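Local coordinates for protein PKS (Streptomyces albus, PDB 4OQJ) that probably works as a ketosynthase-bearing polyketide synthase in oxazolomycin biosynthesis, where its condensing domain would extend an acyl chain with a unit held on a carrier protein, at residues T195-V200 against A431-F436; A379-T384 against V445-P450. All coordinates share one frame; numbering follows the deposited sequence.

Interactions 1 and 2 show how two neighbouring strands of one thiolase-fold sheet receive two helices packed on the same side; their centres lie about 9 Å apart. Backbone bonds zip the strands together, with Ala431 N 2.8 Å from Val447 O and Val433 N 2.9 Å from Val445 O. The helices meet as well: Leu197 CD2 of 195-200 lies 4.1 Å from Leu381 CB of 379-384. Thr384 of interaction 2 also reaches the strand of interaction 1, its CG2 3.5 Å from Ala431 CB. Interaction 1 probably stands nearer the catalytic centre, since in ketosynthases the nucleophilic cysteine sits at the start of the helix corresponding to 195-209. The potassium ligands Ser292 and Lys294 belong to neither interaction.

Interaction 1. Residues T195-V200 against A431-F436; sequences TSLVAV and AGVSSF
Leu197 packs its side chain against Val433 and Ser435, tying the first turns of helix 195-209 to strand 430-436 within the thiolase fold of the ketosynthase. In this layered architecture helices are sandwiched between sheets, and the helix and strand segments here run steeply across one another, with an angle of 119° between their directions and axes 8.0 Å apart at closest. On the helix side, Leu197 makes nearly all of the contact. Its first torsion (chi1 -60°) sets CG anti to the carbonyl carbon, and the branch ending in CD1 reaches the strand between the side chains of Val433 and Ser435, which both point at the helix. There CD1 lies 3.6 Å from the backbone oxygen Val433 O and 4.0 Å from the methyl Val433 CG1, so that it covers peptide as well as side chain.

Ser435 serves this packing through its methylene rather than its hydroxyl. The same residue also touches Ser194 and His329 in loops, while Leu197 extends onto Ala443 of the adjoining strand 441-448. On the strand's other face, Ser434 turns away from the helix and its OG is hydrogen-bonded to His444 ND1. The fit is tightest where Ser435 CB comes 3.4 Å from Leu197 CD1, closer than ordinary van der Waals contact, with Leu197 CG 3.8 Å from that same CB.

Interaction 2. Residues A379-T384 against V445-P450; sequences AGLIKT and VIVEEP
Two groups of Thr384 grip the backbone oxygen Gly380 O, on the helix whose Leu381 packs against Val447 and Val445. Thr384 N makes the helical bond to Gly380 O at 3.2 Å, and Thr384 OG1 adds a shorter one at 2.9 Å from the opposite face of the carbonyl plane. The hydroxyl approaches with a C=O...O angle of 154°, tilted out of that plane. Its return to the preceding turn follows from a chi1 of -60°, and the hydroxyl bond should hold the rotation of this buried side chain, whose CB points toward the strand, while the N-H bond keeps the helical turn.

Helix 376-390 is one of the buried helices that thiolase-fold enzymes pack against their sheets, and strand 441-448 supplies the surface beneath it. The first bond of the Leu381 side chain points neither at the strand nor away from it, but with CG anti to the backbone N (chi1 178°) the branch turns strandward. Methyl Leu381 CD1 meets Val447 CG2 at 3.7 Å, and more loosely Val445 CG1 at 4.5 Å. The valines, two residues apart, present their side chains on the same face; Ile446 between them points the other way, onto helix 302-316. Alongside in the sheet, Val445 also touches Ile282 and Thr285 of strand 280-289, and Val447 touches Ala280.

Interaction 1. Residues T195-V200 against A431-F436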
ATOM      1  N   THR A 195      -9.455   0.183   5.007  1.00 10.15           N
ATOM      2  CA  THR A 195      -8.526  -0.695   4.293  1.00  8.60           C
ATOM      3  C   THR A 195      -9.030  -1.184   2.936  1.00  9.62           C
ATOM      4  O   THR A 195      -8.292  -1.162   1.958  1.00 10.00           O
ATOM      5  CB  THR A 195      -8.184  -1.942   5.153  1.00  9.51           C
ATOM      6  OG1 THR A 195      -7.431  -1.532   6.305  1.00  8.89           O
ATOM      7  CG2 THR A 195      -7.392  -2.965   4.357  1.00  7.74           C
ATOM      8  N   SER A 196     -10.284  -1.632   2.872  1.00  9.70           N
ATOM      9  CA  SER A 196     -10.813  -2.202   1.638  1.00  9.17           C
ATOM     10  C   SER A 196     -10.734  -1.280   0.451  1.00  8.26           C
ATOM     11  O   SER A 196     -10.324  -1.699  -0.633  1.00  8.42           O
ATOM     12  CB  SER A 196     -12.291  -2.611   1.808  1.00 12.78           C
ATOM     13  OG  SER A 196     -12.421  -3.771   2.596  1.00 11.14           O
ATOM     14  N   LEU A 197     -11.219  -0.055   0.615  1.00  8.50           N
ATOM     15  CA  LEU A 197     -11.252   0.879  -0.507  1.00  9.89           C
ATOM     16  C   LEU A 197      -9.891   1.489  -0.807  1.00  8.95           C
ATOM     17  O   LEU A 197      -9.609   1.827  -1.948  1.00 10.90           O
ATOM     18  CB  LEU A 197     -12.278   1.968  -0.241  1.00 10.48           C
ATOM     19  CG  LEU A 197     -13.721   1.476  -0.044  1.00 13.46           C
ATOM     20  CD1 LEU A 197     -14.678   2.672  -0.006  1.00 16.07           C
ATOM     21  CD2 LEU A 197     -14.157   0.460  -1.119  1.00 13.84           C
ATOM     22  N   VAL A 198      -9.035   1.617   0.198  1.00  7.68           N
ATOM     23  CA  VAL A 198      -7.642   1.989  -0.055  1.00  7.80           C
ATOM     24  C   VAL A 198      -6.964   0.914  -0.915  1.00  8.44           C
ATOM     25  O   VAL A 198      -6.249   1.240  -1.860  1.00  9.73           O
ATOM     26  CB  VAL A 198      -6.865   2.213   1.260  1.00  9.00           C
ATOM     27  CG1 VAL A 198      -5.387   2.485   0.993  1.00 12.10           C
ATOM     28  CG2 VAL A 198      -7.476   3.383   2.043  1.00  8.66           C
ATOM     29  N   ALA A 199      -7.212  -0.365  -0.629  1.00 10.15           N
ATOM     30  CA  ALA A 199      -6.627  -1.428  -1.433  1.00 10.51           C
ATOM     31  C   ALA A 199      -7.138  -1.309  -2.866  1.00  9.53           C
ATOM     32  O   ALA A 199      -6.370  -1.443  -3.828  1.00 11.55           O
ATOM     33  CB  ALA A 199      -6.956  -2.793  -0.853  1.00  8.20           C
ATOM     34  N   VAL A 200      -8.439  -1.037  -3.008  1.00  9.56           N
ATOM     35  CA  VAL A 200      -9.023  -0.831  -4.328  1.00 10.52           C
ATOM     36  C   VAL A 200      -8.340   0.354  -5.015  1.00 10.78           C
ATOM     37  O   VAL A 200      -7.990   0.289  -6.194  1.00  9.49           O
ATOM     38  CB  VAL A 200     -10.554  -0.600  -4.239  1.00 10.82           C
ATOM     39  CG1 VAL A 200     -11.117  -0.075  -5.556  1.00 12.45           C
ATOM     40  CG2 VAL A 200     -11.267  -1.903  -3.872  1.00  9.35           C
ATOM     41  N   ALA A 431     -22.979   5.443  -8.662  1.00 16.71           N
ATOM     42  CA  ALA A 431     -23.002   5.429  -7.215  1.00 15.93           C
ATOM     43  C   ALA A 431     -21.677   5.874  -6.628  1.00 16.43           C
ATOM     44  O   ALA A 431     -20.624   5.797  -7.283  1.00 14.45           O
ATOM     45  CB  ALA A 431     -23.344   4.032  -6.706  1.00 15.98           C
ATOM     46  N   GLY A 432     -21.740   6.326  -5.379  1.00 14.44           N
ATOM     47  CA  GLY A 432     -20.548   6.527  -4.578  1.00 15.20           C
ATOM     48  C   GLY A 432     -20.484   5.528  -3.431  1.00 13.71           C
ATOM     49  O   GLY A 432     -21.511   5.108  -2.890  1.00 15.41           O
ATOM     50  N   VAL A 433     -19.269   5.155  -3.062  1.00 12.07           N
ATOM     51  CA  VAL A 433     -19.032   4.271  -1.939  1.00 11.63           C
ATOM     52  C   VAL A 433     -17.974   4.880  -1.030  1.00 11.81           C
ATOM     53  O   VAL A 433     -16.839   5.112  -1.468  1.00 13.84           O
ATOM     54  CB  VAL A 433     -18.556   2.891  -2.404  1.00 12.31           C
ATOM     55  CG1 VAL A 433     -18.459   1.942  -1.219  1.00 11.70           C
ATOM     56  CG2 VAL A 433     -19.469   2.346  -3.471  1.00 12.53           C
ATOM     57  N   SER A 434     -18.333   5.116   0.232  1.00 11.28           N
ATOM     58  CA  SER A 434     -17.423   5.713   1.209  1.00 10.27           C
ATOM     59  C   SER A 434     -16.920   4.727   2.241  1.00 11.30           C
ATOM     60  O   SER A 434     -17.634   3.816   2.651  1.00 14.27           O
ATOM     61  CB  SER A 434     -18.117   6.861   1.942  1.00 10.47           C
ATOM     62  OG  SER A 434     -18.410   7.911   1.045  1.00 15.12           O
ATOM     63  N   SER A 435     -15.700   4.949   2.703  1.00 10.01           N
ATOM     64  CA  SER A 435     -15.171   4.222   3.850  1.00 11.62           C
ATOM     65  C   SER A 435     -14.164   5.098   4.592  1.00 12.38           C
ATOM     66  O   SER A 435     -13.182   5.540   4.002  1.00 14.19           O
ATOM     67  CB  SER A 435     -14.542   2.911   3.390  1.00 13.23           C
ATOM     68  OG  SER A 435     -14.252   2.082   4.489  1.00 18.61           O
ATOM     69  N   PHE A 436     -14.413   5.347   5.882  1.00 15.50           N
ATOM     70  CA  PHE A 436     -13.578   6.228   6.697  1.00 16.65           C
ATOM     71  C   PHE A 436     -12.982   5.488   7.890  1.00 18.26           C
ATOM     72  O   PHE A 436     -13.703   4.937   8.712  1.00 17.50           O
ATOM     73  CB  PHE A 436     -14.387   7.421   7.198  1.00 15.85           C
ATOM     74  CG  PHE A 436     -15.191   8.086   6.131  1.00 15.19           C
ATOM     75  CD1 PHE A 436     -14.614   8.417   4.917  1.00 14.95           C
ATOM     76  CD2 PHE A 436     -16.533   8.363   6.325  1.00 14.56           C
ATOM     77  CE1 PHE A 436     -15.362   9.039   3.930  1.00 16.39           C
ATOM     78  CE2 PHE A 436     -17.285   8.978   5.329  1.00 14.60           C
ATOM     79  CZ  PHE A 436     -16.704   9.313   4.146  1.00 14.93           C
TER

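Interaction 2. Residues A379-T384 against V445-P450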
ATOM      1  N   ALA A 379     -17.781  -5.018   1.879  1.00  9.25           N
ATOM      2  CA  ALA A 379     -19.209  -5.241   2.013  1.00 10.41           C
ATOM      3  C   ALA A 379     -19.974  -4.088   1.338  1.00 14.38           C
ATOM      4  O   ALA A 379     -20.961  -4.310   0.633  1.00 14.08           O
ATOM      5  CB  ALA A 379     -19.596  -5.375   3.483  1.00 12.74           C
ATOM      6  N   GLY A 380     -19.482  -2.867   1.499  1.00 12.81           N
ATOM      7  CA  GLY A 380     -20.125  -1.698   0.900  1.00 13.91           C
ATOM      8  C   GLY A 380     -19.994  -1.647  -0.628  1.00 13.21           C
ATOM      9  O   GLY A 380     -20.957  -1.359  -1.332  1.00 11.06           O
ATOM     10  N   LEU A 381     -18.795  -1.922  -1.138  1.00 11.08           N
ATOM     11  CA  LEU A 381     -18.541  -1.873  -2.575  1.00 11.36           C
ATOM     12  C   LEU A 381     -19.275  -3.000  -3.297  1.00 12.01           C
ATOM     13  O   LEU A 381     -19.908  -2.775  -4.337  1.00 13.84           O
ATOM     14  CB  LEU A 381     -17.038  -1.946  -2.857  1.00 10.94           C
ATOM     15  CG  LEU A 381     -16.589  -1.967  -4.328  1.00 15.41           C
ATOM     16  CD1 LEU A 381     -17.153  -0.789  -5.111  1.00 18.33           C
ATOM     17  CD2 LEU A 381     -15.074  -1.971  -4.400  1.00 17.04           C
ATOM     18  N   ILE A 382     -19.216  -4.207  -2.737  1.00 10.16           N
ATOM     19  CA  ILE A 382     -19.846  -5.343  -3.382  1.00 11.40           C
ATOM     20  C   ILE A 382     -21.362  -5.189  -3.360  1.00 11.23           C
ATOM     21  O   ILE A 382     -21.991  -5.523  -4.339  1.00 11.62           O
ATOM     22  CB  ILE A 382     -19.403  -6.682  -2.755  1.00 11.06           C
ATOM     23  CG1 ILE A 382     -17.943  -6.941  -3.146  1.00 11.39           C
ATOM     24  CG2 ILE A 382     -20.269  -7.841  -3.274  1.00 14.69           C
ATOM     25  CD1 ILE A 382     -17.285  -8.120  -2.457  1.00 10.14           C
ATOM     26  N   LYS A 383     -21.949  -4.639  -2.295  1.00 12.24           N
ATOM     27  CA  LYS A 383     -23.389  -4.371  -2.306  1.00 13.18           C
ATOM     28  C   LYS A 383     -23.716  -3.452  -3.463  1.00 16.28           C
ATOM     29  O   LYS A 383     -24.689  -3.662  -4.177  1.00 17.05           O
ATOM     30  CB  LYS A 383     -23.868  -3.730  -0.987  1.00 12.77           C
ATOM     31  CG  LYS A 383     -25.166  -2.902  -1.095  1.00 13.46           C
ATOM     32  CD  LYS A 383     -25.488  -2.186   0.223  1.00 16.37           C
ATOM     33  CE  LYS A 383     -26.718  -1.285   0.085  1.00 17.26           C
ATOM     34  NZ  LYS A 383     -26.949  -0.584   1.349  1.00 15.62           N
ATOM     35  N   THR A 384     -22.900  -2.419  -3.635  1.00 13.43           N
ATOM     36  CA  THR A 384     -23.173  -1.389  -4.631  1.00 14.54           C
ATOM     37  C   THR A 384     -22.998  -1.963  -6.034  1.00 15.53           C
ATOM     38  O   THR A 384     -23.770  -1.659  -6.938  1.00 16.55           O
ATOM     39  CB  THR A 384     -22.242  -0.154  -4.411  1.00 17.98           C
ATOM     40  OG1 THR A 384     -22.484   0.388  -3.102  1.00 16.96           O
ATOM     41  CG2 THR A 384     -22.486   0.919  -5.448  1.00 16.12           C
ATOM     42  N   VAL A 445     -15.094   5.847  -3.668  1.00 10.12           N
ATOM     43  CA  VAL A 445     -15.000   5.199  -4.971  1.00 10.83           C
ATOM     44  C   VAL A 445     -16.278   5.481  -5.773  1.00 13.23           C
ATOM     45  O   VAL A 445     -17.400   5.395  -5.239  1.00 13.43           O
ATOM     46  CB  VAL A 445     -14.792   3.690  -4.794  1.00 12.13           C
ATOM     47  CG1 VAL A 445     -14.858   2.937  -6.126  1.00 17.06           C
ATOM     48  CG2 VAL A 445     -13.479   3.444  -4.096  1.00 11.85           C
ATOM     49  N   ILE A 446     -16.111   5.836  -7.046  1.00 12.48           N
ATOM     50  CA  ILE A 446     -17.242   6.092  -7.930  1.00 13.78           C
ATOM     51  C   ILE A 446     -17.415   4.881  -8.818  1.00 14.54           C
ATOM     52  O   ILE A 446     -16.473   4.457  -9.500  1.00 14.85           O
ATOM     53  CB  ILE A 446     -17.041   7.334  -8.813  1.00 18.62           C
ATOM     54  CG1 ILE A 446     -16.762   8.582  -7.950  1.00 21.43           C
ATOM     55  CG2 ILE A 446     -18.253   7.537  -9.739  1.00 20.14           C
ATOM     56  CD1 ILE A 446     -17.849   8.933  -6.964  1.00 22.12           C
ATOM     57  N   VAL A 447     -18.620   4.334  -8.806  1.00 13.69           N
ATOM     58  CA  VAL A 447     -18.931   3.105  -9.537  1.00 17.12           C
ATOM     59  C   VAL A 447     -20.106   3.358 -10.479  1.00 19.91           C
ATOM     60  O   VAL A 447     -21.077   4.013 -10.096  1.00 19.90           O
ATOM     61  CB  VAL A 447     -19.293   1.933  -8.586  1.00 21.38           C
ATOM     62  CG1 VAL A 447     -19.354   0.641  -9.354  1.00 21.93           C
ATOM     63  CG2 VAL A 447     -18.282   1.806  -7.456  1.00 26.01           C
ATOM     64  N   GLU A 448     -20.005   2.834 -11.701  1.00 16.24           N
ATOM     65  CA  GLU A 448     -21.056   2.944 -12.708  1.00 17.64           C
ATOM     66  C   GLU A 448     -21.550   1.556 -13.148  1.00 21.08           C
ATOM     67  O   GLU A 448     -20.822   0.545 -13.089  1.00 17.14           O
ATOM     68  CB  GLU A 448     -20.537   3.739 -13.908  1.00 17.87           C
ATOM     69  CG  GLU A 448     -21.573   4.074 -14.963  1.00 23.71           C
ATOM     70  CD  GLU A 448     -21.029   5.024 -16.026  1.00 28.51           C
ATOM     71  OE1 GLU A 448     -20.911   6.240 -15.750  1.00 28.63           O
ATOM     72  OE2 GLU A 448     -20.698   4.553 -17.133  1.00 32.40           O
ATOM     73  N   GLU A 449     -22.799   1.498 -13.587  1.00 20.68           N
ATOM     74  CA  GLU A 449     -23.347   0.246 -14.063  1.00 19.88           C
ATOM     75  C   GLU A 449     -22.555  -0.185 -15.296  1.00 19.06           C
ATOM     76  O   GLU A 449     -21.970   0.648 -15.989  1.00 19.31           O
ATOM     77  CB  GLU A 449     -24.832   0.383 -14.375  1.00 21.53           C
ATOM     78  CG  GLU A 449     -25.146   1.329 -15.527  1.00 25.65           C
ATOM     79  CD  GLU A 449     -26.624   1.309 -15.876  1.00 29.55           C
ATOM     80  OE1 GLU A 449     -27.136   0.201 -16.138  1.00 30.53           O
ATOM     81  OE2 GLU A 449     -27.271   2.383 -15.872  1.00 28.85           O
ATOM     82  N   PRO A 450     -22.497  -1.493 -15.549  1.00 19.42           N
ATOM     83  CA  PRO A 450     -21.688  -1.939 -16.679  1.00 23.26           C
ATOM     84  C   PRO A 450     -22.339  -1.589 -18.014  1.00 25.10           C
ATOM     85  O   PRO A 450     -23.555  -1.379 -18.068  1.00 23.65           O
ATOM     86  CB  PRO A 450     -21.611  -3.451 -16.473  1.00 24.82           C
ATOM     87  CG  PRO A 450     -22.880  -3.792 -15.774  1.00 27.00           C
ATOM     88  CD  PRO A 450     -23.197  -2.607 -14.888  1.00 22.24           C
TER